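Local atomic coordinates of general secretion pathway protein L (Vibrio parahaemolyticus, PDB entry 2W7V), a protein that probably serves as an inner-membrane component of the type II secretion system, its periplasmic domain forming a dimer. Residues G39-F53 and N76-Q87. Numbering follows the deposited sequence.
Sequences GEVRIHARSSDFQPF and NVVMGSFVLKRQ
Phe-53, from the first turn of the helix after strand 40-47, lays its ring against strand 78-86 on the face shared with Val-78 and Phe-82, where Gly-80 has no side chain; its CZ comes within 3.6 Å of Gly-80 N. Phe-82 meets it at the ring edge, its CZ 4.0 Å from Phe-53 CD1, while the Val-78 side chain runs counter to that of Phe-53, CG1 beside CE2. Val-78 turns CG1 opposite its own N (chi1 -176°), which brings CG2 to Asp-49 CA at 3.7 Å. On the same face, CD1 of Ile-43 meets CD1 of Leu-84 at 3.8 Å. Eight backbone hydrogen bonds join the antiparallel strands, two in each hydrogen-bonded pair from Val-41/Leu-84 to Ser-47/Val-78. The other face is more polar: CD2 of His-44 touches Ser-81 CB at 3.6 Å, and Arg-42 runs beside Val-83. In one of its two modelled conformers Arg-42 bends at chi3 (-81°), bringing NH1 to OE1 of Glu-40, a salt bridge of 3.1 Å. Glu-40 and Lys-85 lie side by side, but Lys-85 NZ takes Glu-67 as its salt-bridge partner. These two central strands, flanked by 28-35 and 64-73, belong to an alpha-beta-beta-alpha-beta-beta order consistent with a circularly permuted ferredoxin-like fold, as in EpsM; helix 51-61 packs through Phe-53 on the apolar face, where Val-41 also touches Met-10 of helix 8-13.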
loop_
_atom_site.group_PDB
_atom_site.type_symbol
_atom_site.label_atom_id
_atom_site.label_comp_id
_atom_site.label_asym_id
_atom_site.label_seq_id
_atom_site.Cartn_x
_atom_site.Cartn_y
_atom_site.Cartn_z
ATOM N N GLY A 39 5.043 -8.930 -6.747
ATOM C CA GLY A 39 3.804 -8.330 -7.342
ATOM C C GLY A 39 2.493 -8.672 -6.657
ATOM O O GLY A 39 1.477 -8.870 -7.300
ATOM N N GLU A 40 2.529 -8.719 -5.330
ATOM C CA GLU A 40 1.367 -9.012 -4.529
ATOM C C GLU A 40 1.062 -7.857 -3.650
ATOM O O GLU A 40 1.945 -7.108 -3.263
ATOM C CB GLU A 40 1.616 -10.166 -3.579
ATOM C CG GLU A 40 2.031 -11.433 -4.189
ATOM C CD GLU A 40 2.273 -12.503 -3.134
ATOM O OE1 GLU A 40 2.248 -12.180 -1.920
ATOM O OE2 GLU A 40 2.501 -13.640 -3.526
ATOM N N VAL A 41 -0.194 -7.786 -3.271
ATOM C CA VAL A 41 -0.659 -6.978 -2.202
ATOM C C VAL A 41 -1.332 -7.872 -1.133
ATOM O O VAL A 41 -2.183 -8.688 -1.433
ATOM C CB VAL A 41 -1.654 -5.929 -2.751
ATOM C CG1 VAL A 41 -2.155 -4.990 -1.639
ATOM C CG2 VAL A 41 -0.973 -5.080 -3.890
ATOM N N ARG A 42 -0.932 -7.703 0.121
ATOM C CA ARG A 42 -1.607 -8.353 1.227
ATOM C C ARG A 42 -2.298 -7.325 2.131
ATOM O O ARG A 42 -1.710 -6.339 2.551
ATOM C CB ARG A 42 -0.604 -9.195 1.981
ATOM C CG ARG A 42 0.249 -10.054 1.037
ATOM C CD ARG A 42 1.272 -10.882 1.807
ATOM N NE ARG A 42 2.454 -10.094 2.168
ATOM C CZ ARG A 42 3.415 -9.756 1.319
ATOM N NH1 ARG A 42 3.353 -10.103 0.038
ATOM N NH2 ARG A 42 4.441 -9.054 1.755
ATOM N N ILE A 43 -3.559 -7.584 2.416
ATOM C CA ILE A 43 -4.438 -6.696 3.128
ATOM C C ILE A 43 -4.974 -7.343 4.387
ATOM O O ILE A 43 -5.527 -8.404 4.310
ATOM C CB ILE A 43 -5.669 -6.387 2.232
ATOM C CG1 ILE A 43 -5.237 -5.655 0.927
ATOM C CG2 ILE A 43 -6.654 -5.515 2.985
ATOM C CD1 ILE A 43 -6.285 -5.692 -0.199
ATOM N N HIS A 44 -4.839 -6.710 5.542
ATOM C CA HIS A 44 -5.570 -7.150 6.700
ATOM C C HIS A 44 -6.718 -6.186 6.928
ATOM O O HIS A 44 -6.576 -5.009 6.693
ATOM C CB HIS A 44 -4.702 -7.254 7.955
ATOM C CG HIS A 44 -3.522 -8.163 7.807
ATOM N ND1 HIS A 44 -2.490 -8.198 8.728
ATOM C CD2 HIS A 44 -3.182 -9.039 6.832
ATOM C CE1 HIS A 44 -1.577 -9.069 8.323
ATOM N NE2 HIS A 44 -1.980 -9.597 7.179
ATOM N N ALA A 45 -7.873 -6.717 7.339
ATOM C CA ALA A 45 -9.070 -5.931 7.650
ATOM C C ALA A 45 -9.859 -6.564 8.800
ATOM O O ALA A 45 -9.614 -7.694 9.219
ATOM C CB ALA A 45 -9.954 -5.775 6.380
ATOM N N ARG A 46 -10.803 -5.808 9.330
ATOM C CA ARG A 46 -11.702 -6.293 10.378
ATOM C C ARG A 46 -13.105 -5.734 10.219
ATOM O O ARG A 46 -13.326 -4.686 9.635
ATOM C CB ARG A 46 -11.173 -5.916 11.751
ATOM C CG ARG A 46 -10.984 -4.441 11.907
ATOM C CD ARG A 46 -10.463 -4.125 13.243
ATOM N NE ARG A 46 -10.157 -2.711 13.376
ATOM C CZ ARG A 46 -9.982 -2.093 14.541
ATOM N NH1 ARG A 46 -10.144 -2.745 15.691
ATOM N NH2 ARG A 46 -9.685 -0.797 14.564
ATOM N N SER A 47 -14.053 -6.470 10.774
ATOM C CA SER A 47 -15.449 -6.133 10.696
ATOM C C SER A 47 -16.117 -6.627 11.963
ATOM O O SER A 47 -15.467 -7.233 12.801
ATOM C CB SER A 47 -16.036 -6.839 9.482
ATOM O OG SER A 47 -17.401 -6.544 9.295
ATOM N N SER A 48 -17.411 -6.327 12.088
ATOM C CA SER A 48 -18.290 -6.896 13.113
ATOM C C SER A 48 -18.888 -8.247 12.687
ATOM O O SER A 48 -19.492 -8.942 13.488
ATOM C CB SER A 48 -19.427 -5.916 13.425
ATOM O OG SER A 48 -20.271 -5.725 12.291
ATOM N N ASP A 49 -18.695 -8.607 11.425
ATOM C CA ASP A 49 -19.286 -9.816 10.865
ATOM C C ASP A 49 -18.501 -10.350 9.674
ATOM O O ASP A 49 -17.614 -9.687 9.184
ATOM C CB ASP A 49 -20.717 -9.492 10.432
ATOM C CG ASP A 49 -21.502 -10.723 10.056
ATOM O OD1 ASP A 49 -21.405 -11.776 10.763
ATOM O OD2 ASP A 49 -22.199 -10.634 9.025
ATOM N N PHE A 50 -18.853 -11.533 9.190
ATOM C CA PHE A 50 -18.187 -12.149 8.022
ATOM C C PHE A 50 -18.608 -11.562 6.656
ATOM O O PHE A 50 -17.852 -11.612 5.673
ATOM C CB PHE A 50 -18.443 -13.657 8.032
ATOM C CG PHE A 50 -19.840 -14.063 7.595
ATOM C CD1 PHE A 50 -20.125 -14.322 6.243
ATOM C CD2 PHE A 50 -20.853 -14.204 8.515
ATOM C CE1 PHE A 50 -21.358 -14.671 5.851
ATOM C CE2 PHE A 50 -22.125 -14.579 8.111
ATOM C CZ PHE A 50 -22.377 -14.804 6.798
ATOM N N GLN A 51 -19.807 -10.994 6.603
ATOM C CA GLN A 51 -20.446 -10.666 5.359
ATOM C C GLN A 51 -19.697 -9.600 4.531
ATOM O O GLN A 51 -19.674 -9.707 3.316
ATOM C CB GLN A 51 -21.861 -10.218 5.665
ATOM C CG GLN A 51 -22.857 -10.495 4.628
ATOM C CD GLN A 51 -24.229 -10.787 5.247
ATOM O OE1 GLN A 51 -24.349 -11.586 6.191
ATOM N NE2 GLN A 51 -25.268 -10.138 4.718
ATOM N N PRO A 52 -19.139 -8.539 5.177
ATOM C CA PRO A 52 -18.221 -7.629 4.532
ATOM C C PRO A 52 -16.985 -8.229 3.875
ATOM O O PRO A 52 -16.558 -7.720 2.845
ATOM C CB PRO A 52 -17.861 -6.661 5.663
ATOM C CG PRO A 52 -19.135 -6.585 6.454
ATOM C CD PRO A 52 -19.450 -8.061 6.541
ATOM N N PHE A 53 -16.442 -9.309 4.437
ATOM C CA PHE A 53 -15.402 -10.075 3.776
ATOM C C PHE A 53 -15.858 -10.756 2.471
ATOM O O PHE A 53 -15.110 -10.797 1.489
ATOM C CB PHE A 53 -14.818 -11.094 4.755
ATOM C CG PHE A 53 -13.985 -10.457 5.847
ATOM C CD1 PHE A 53 -12.655 -10.174 5.639
ATOM C CD2 PHE A 53 -14.549 -10.097 7.072
ATOM C CE1 PHE A 53 -11.889 -9.569 6.648
ATOM C CE2 PHE A 53 -13.776 -9.479 8.062
ATOM C CZ PHE A 53 -12.463 -9.225 7.850
ATOM N N ASN A 76 -15.550 -8.216 20.022
ATOM C CA ASN A 76 -16.406 -9.006 19.124
ATOM C C ASN A 76 -16.123 -8.660 17.648
ATOM O O ASN A 76 -17.015 -8.266 16.900
ATOM C CB ASN A 76 -17.888 -8.755 19.476
ATOM C CG ASN A 76 -18.727 -10.029 19.516
ATOM O OD1 ASN A 76 -18.296 -11.108 19.111
ATOM N ND2 ASN A 76 -19.942 -9.898 20.030
ATOM N N VAL A 77 -14.859 -8.811 17.253
ATOM C CA VAL A 77 -14.357 -8.386 15.951
ATOM C C VAL A 77 -13.978 -9.609 15.134
ATOM O O VAL A 77 -13.385 -10.571 15.667
ATOM C CB VAL A 77 -13.098 -7.497 16.098
ATOM C CG1 VAL A 77 -12.809 -6.716 14.834
ATOM C CG2 VAL A 77 -13.257 -6.506 17.257
ATOM N N VAL A 78 -14.325 -9.582 13.850
ATOM C CA VAL A 78 -13.910 -10.616 12.895
ATOM C C VAL A 78 -12.661 -10.107 12.145
ATOM O O VAL A 78 -12.636 -8.969 11.667
ATOM C CB VAL A 78 -15.043 -10.953 11.899
ATOM C CG1 VAL A 78 -14.623 -12.081 11.004
ATOM C CG2 VAL A 78 -16.386 -11.286 12.675
HETATM N N MSE A 79 -11.612 -10.917 12.103
HETATM C CA MSE A 79 -10.354 -10.483 11.552
HETATM C C MSE A 79 -9.959 -11.415 10.432
HETATM O O MSE A 79 -10.021 -12.622 10.576
HETATM C CB MSE A 79 -9.287 -10.498 12.635
HETATM C CG MSE A 79 -9.583 -9.600 13.808
HETATM SE SE MSE A 79 -8.139 -9.683 15.177
HETATM C CE MSE A 79 -6.747 -8.798 14.086
ATOM N N GLY A 80 -9.557 -10.849 9.301
ATOM C CA GLY A 80 -9.047 -11.662 8.208
ATOM C C GLY A 80 -8.147 -10.911 7.288
ATOM O O GLY A 80 -7.754 -9.788 7.555
ATOM N N SER A 81 -7.867 -11.538 6.154
ATOM C CA SER A 81 -6.898 -11.026 5.230
ATOM C C SER A 81 -7.190 -11.477 3.831
ATOM O O SER A 81 -8.014 -12.366 3.611
ATOM C CB SER A 81 -5.502 -11.499 5.629
ATOM O OG SER A 81 -5.476 -12.902 5.589
ATOM N N PHE A 82 -6.482 -10.827 2.902
ATOM C CA PHE A 82 -6.563 -11.105 1.487
ATOM C C PHE A 82 -5.169 -10.984 0.919
ATOM O O PHE A 82 -4.413 -10.115 1.326
ATOM C CB PHE A 82 -7.408 -10.041 0.798
ATOM C CG PHE A 82 -8.831 -10.071 1.163
ATOM C CD1 PHE A 82 -9.632 -11.082 0.725
ATOM C CD2 PHE A 82 -9.382 -9.055 1.933
ATOM C CE1 PHE A 82 -10.947 -11.123 1.072
ATOM C CE2 PHE A 82 -10.744 -9.093 2.282
ATOM C CZ PHE A 82 -11.507 -10.119 1.851
ATOM N N VAL A 83 -4.856 -11.851 -0.028
ATOM C CA VAL A 83 -3.686 -11.741 -0.873
ATOM C C VAL A 83 -4.173 -11.506 -2.299
ATOM O O VAL A 83 -4.999 -12.235 -2.788
ATOM C CB VAL A 83 -2.834 -13.019 -0.811
ATOM C CG1 VAL A 83 -1.642 -12.887 -1.718
ATOM C CG2 VAL A 83 -2.366 -13.248 0.636
ATOM N N LEU A 84 -3.692 -10.437 -2.920
ATOM C CA LEU A 84 -4.007 -10.115 -4.305
ATOM C C LEU A 84 -2.773 -10.321 -5.171
ATOM O O LEU A 84 -1.678 -9.902 -4.801
ATOM C CB LEU A 84 -4.399 -8.633 -4.432
ATOM C CG LEU A 84 -5.441 -8.069 -3.485
ATOM C CD1 LEU A 84 -5.759 -6.592 -3.839
ATOM C CD2 LEU A 84 -6.675 -8.930 -3.495
ATOM N N LYS A 85 -2.984 -10.909 -6.329
ATOM C CA LYS A 85 -2.022 -10.990 -7.412
ATOM C C LYS A 85 -2.724 -10.538 -8.691
ATOM O O LYS A 85 -3.955 -10.431 -8.741
ATOM C CB LYS A 85 -1.532 -12.429 -7.570
ATOM C CG LYS A 85 -0.935 -13.025 -6.292
ATOM C CD LYS A 85 -0.887 -14.573 -6.334
ATOM C CE LYS A 85 -0.603 -15.140 -4.933
ATOM N NZ LYS A 85 -0.318 -16.594 -4.921
ATOM N N ARG A 86 -1.946 -10.283 -9.730
ATOM C CA ARG A 86 -2.502 -9.780 -11.001
ATOM C C ARG A 86 -3.519 -10.765 -11.666
ATOM O O ARG A 86 -3.269 -11.952 -11.669
ATOM C CB ARG A 86 -1.363 -9.482 -12.001
ATOM C CG ARG A 86 -0.436 -8.344 -11.572
ATOM C CD ARG A 86 0.009 -7.470 -12.750
ATOM N NE ARG A 86 1.088 -8.085 -13.503
ATOM C CZ ARG A 86 1.341 -7.885 -14.800
ATOM N NH1 ARG A 86 0.581 -7.082 -15.550
ATOM N NH2 ARG A 86 2.375 -8.506 -15.357
ATOM N N GLN A 87 -4.651 -10.215 -12.156
ATOM C CA GLN A 87 -5.714 -10.853 -13.018
ATOM C C GLN A 87 -7.132 -10.973 -12.386
ATOM O O GLN A 87 -8.171 -11.132 -13.096
ATOM C CB GLN A 87 -5.288 -12.205 -13.593
ATOM C CG GLN A 87 -4.264 -12.140 -14.701
ATOM C CD GLN A 87 -3.857 -13.534 -15.126
ATOM O OE1 GLN A 87 -3.434 -14.337 -14.290
ATOM N NE2 GLN A 87 -4.021 -13.850 -16.415
#